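Local coordinates for uncharacterized protein (Photobacterium profundum, PDB 4I45), which probably acts as a thioesterase of the 4-hydroxybenzoyl-CoA thioesterase family, a hot-dog-fold hydrolase that also binds a magnesium ion, at residues 62-67 against 104-109. Residues are numbered along the deposited sequence; the frame is centred on the assembly and turned at random.
Sequences ANMIFQ and AAVIGD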
loop_
_atom_site.group_PDB
_atom_site.type_symbol
_atom_site.label_atom_id
_atom_site.label_comp_id
_atom_site.label_asym_id
_atom_site.label_seq_id
_atom_site.Cartn_x
_atom_site.Cartn_y
_atom_site.Cartn_z
ATOM N N ALA A 62 -2.272 -19.153 -2.048
ATOM C CA ALA A 62 -2.098 -18.648 -0.676
ATOM C C ALA A 62 -3.403 -18.817 0.111
ATOM O O ALA A 62 -4.435 -18.295 -0.287
ATOM C CB ALA A 62 -1.700 -17.232 -0.702
ATOM N N ASN A 63 -3.317 -19.654 1.138
ATOM C CA ASN A 63 -4.473 -19.902 2.010
ATOM C C ASN A 63 -4.187 -19.325 3.366
ATOM O O ASN A 63 -3.275 -19.768 4.041
ATOM C CB ASN A 63 -4.744 -21.374 2.133
ATOM C CG ASN A 63 -5.187 -21.985 0.822
ATOM O OD1 ASN A 63 -5.447 -21.291 -0.174
ATOM N ND2 ASN A 63 -5.277 -23.290 0.811
ATOM N N MET A 64 -4.976 -18.317 3.720
ATOM C CA MET A 64 -4.818 -17.491 4.919
ATOM C C MET A 64 -5.919 -17.790 5.958
ATOM O O MET A 64 -7.092 -17.933 5.572
ATOM C CB MET A 64 -4.912 -16.005 4.537
ATOM C CG MET A 64 -3.834 -15.534 3.499
ATOM S SD MET A 64 -2.143 -15.532 4.163
ATOM C CE MET A 64 -2.115 -14.051 5.183
ATOM N N ILE A 65 -5.500 -17.846 7.213
ATOM C CA ILE A 65 -6.441 -17.890 8.351
ATOM C C ILE A 65 -6.068 -16.733 9.238
ATOM O O ILE A 65 -4.925 -16.605 9.684
ATOM C CB ILE A 65 -6.344 -19.196 9.145
ATOM C CG1 ILE A 65 -6.332 -20.421 8.237
ATOM C CG2 ILE A 65 -7.506 -19.260 10.160
ATOM C CD1 ILE A 65 -6.132 -21.691 9.033
ATOM N N PHE A 66 -7.086 -15.894 9.522
ATOM C CA PHE A 66 -6.914 -14.717 10.366
ATOM C C PHE A 66 -7.568 -15.043 11.722
ATOM O O PHE A 66 -8.796 -15.132 11.805
ATOM C CB PHE A 66 -7.542 -13.479 9.732
ATOM C CG PHE A 66 -7.032 -13.209 8.339
ATOM C CD1 PHE A 66 -5.806 -12.566 8.100
ATOM C CD2 PHE A 66 -7.761 -13.647 7.255
ATOM C CE1 PHE A 66 -5.352 -12.360 6.792
ATOM C CE2 PHE A 66 -7.285 -13.492 5.930
ATOM C CZ PHE A 66 -6.110 -12.823 5.722
ATOM N N GLN A 67 -6.736 -15.306 12.724
ATOM C CA GLN A 67 -7.199 -15.848 14.010
ATOM C C GLN A 67 -7.355 -14.805 15.076
ATOM O O GLN A 67 -8.132 -15.016 16.007
ATOM C CB GLN A 67 -6.254 -16.965 14.497
ATOM C CG GLN A 67 -6.229 -18.106 13.499
ATOM C CD GLN A 67 -5.620 -19.426 13.956
ATOM O OE1 GLN A 67 -6.161 -20.484 13.606
ATOM N NE2 GLN A 67 -4.503 -19.390 14.689
ATOM N N ALA A 104 -0.833 -18.906 16.707
ATOM C CA ALA A 104 -0.531 -17.822 15.771
ATOM C C ALA A 104 -1.701 -16.853 15.628
ATOM O O ALA A 104 -2.859 -17.283 15.685
ATOM C CB ALA A 104 -0.225 -18.429 14.391
ATOM N N ALA A 105 -1.414 -15.583 15.404
ATOM C CA ALA A 105 -2.441 -14.612 15.027
ATOM C C ALA A 105 -2.986 -14.796 13.626
ATOM O O ALA A 105 -4.163 -14.569 13.339
ATOM C CB ALA A 105 -1.935 -13.201 15.186
ATOM N N VAL A 106 -2.065 -15.153 12.710
ATOM C CA VAL A 106 -2.377 -15.336 11.274
ATOM C C VAL A 106 -1.520 -16.482 10.762
ATOM O O VAL A 106 -0.361 -16.591 11.119
ATOM C CB VAL A 106 -2.068 -14.084 10.445
ATOM C CG1 VAL A 106 -2.407 -14.331 8.923
ATOM C CG2 VAL A 106 -2.819 -12.855 11.028
ATOM N N ILE A 107 -2.148 -17.334 9.968
ATOM C CA ILE A 107 -1.472 -18.452 9.324
ATOM C C ILE A 107 -1.677 -18.356 7.821
ATOM O O ILE A 107 -2.744 -18.051 7.324
ATOM C CB ILE A 107 -2.060 -19.805 9.790
ATOM C CG1 ILE A 107 -1.906 -19.955 11.326
ATOM C CG2 ILE A 107 -1.436 -20.970 8.984
ATOM C CD1 ILE A 107 -2.692 -21.082 11.917
ATOM N N GLY A 108 -0.579 -18.625 7.111
ATOM C CA GLY A 108 -0.564 -18.779 5.666
ATOM C C GLY A 108 0.109 -20.072 5.187
ATOM O O GLY A 108 1.164 -20.451 5.687
ATOM N N ASP A 109 -0.585 -20.775 4.304
ATOM C CA ASP A 109 0.022 -21.875 3.546
ATOM C C ASP A 109 0.133 -21.370 2.115
ATOM O O ASP A 109 -0.848 -21.091 1.444
ATOM C CB ASP A 109 -0.847 -23.116 3.589
ATOM C CG ASP A 109 -0.922 -23.731 4.955
ATOM O OD1 ASP A 109 0.137 -24.011 5.550
ATOM O OD2 ASP A 109 -2.068 -23.950 5.410
HETATM O O HOH W 1 -3.703 -21.822 6.044
#
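Ile-65 and Ile-107 face each other as an antiparallel hydrogen-bonded pair: Ile-65 N reaches Ile-107 O at 2.8 Å, Ile-107 N returns to Ile-65 O at 2.9 Å, and each donor lies in the plane of the carbonyl it bonds. Asn-63 and Asp-109 form the next such pair. Asn-63 O also accepts a hydrogen bond from a water that donates to Asp-109 OD2, while Asp-109 OD1 is salt-bridged to Arg-93. Past the strand end, Gln-67 N gives a more bent bond to Ala-105 O (2.7 Å, 148°). The Gln-67 side chain, extended beyond CG, reaches across so that NE2 bonds Ala-104 O at 2.9 Å, with that oxygen in the amide plane; Ile-107 CD1 lies 3.7 Å from the same NE2.

On the face carrying Met-64, Phe-66 and Val-106, the bent Met-64 chain brings CE to 3.8 Å from Val-106 CG1. That methyl, anti to the backbone N (chi1 180°), also lies 3.9 Å from Phe-66 CD1. Gly-108 opposite Met-64 has no side chain, and SD lies over its CA. Phe-29 of helix 28-40, the helix of the hot-dog fold, packs on all three side chains of this face.

Main-chain bonds thus join 106-115 to strand 56-66, an edge strand of this chain's sheet whose residues 62-65 pair with a strand of the second subunit. The water bridge and Gln-67 amide add polar links on one face, while apolar groups fill the other.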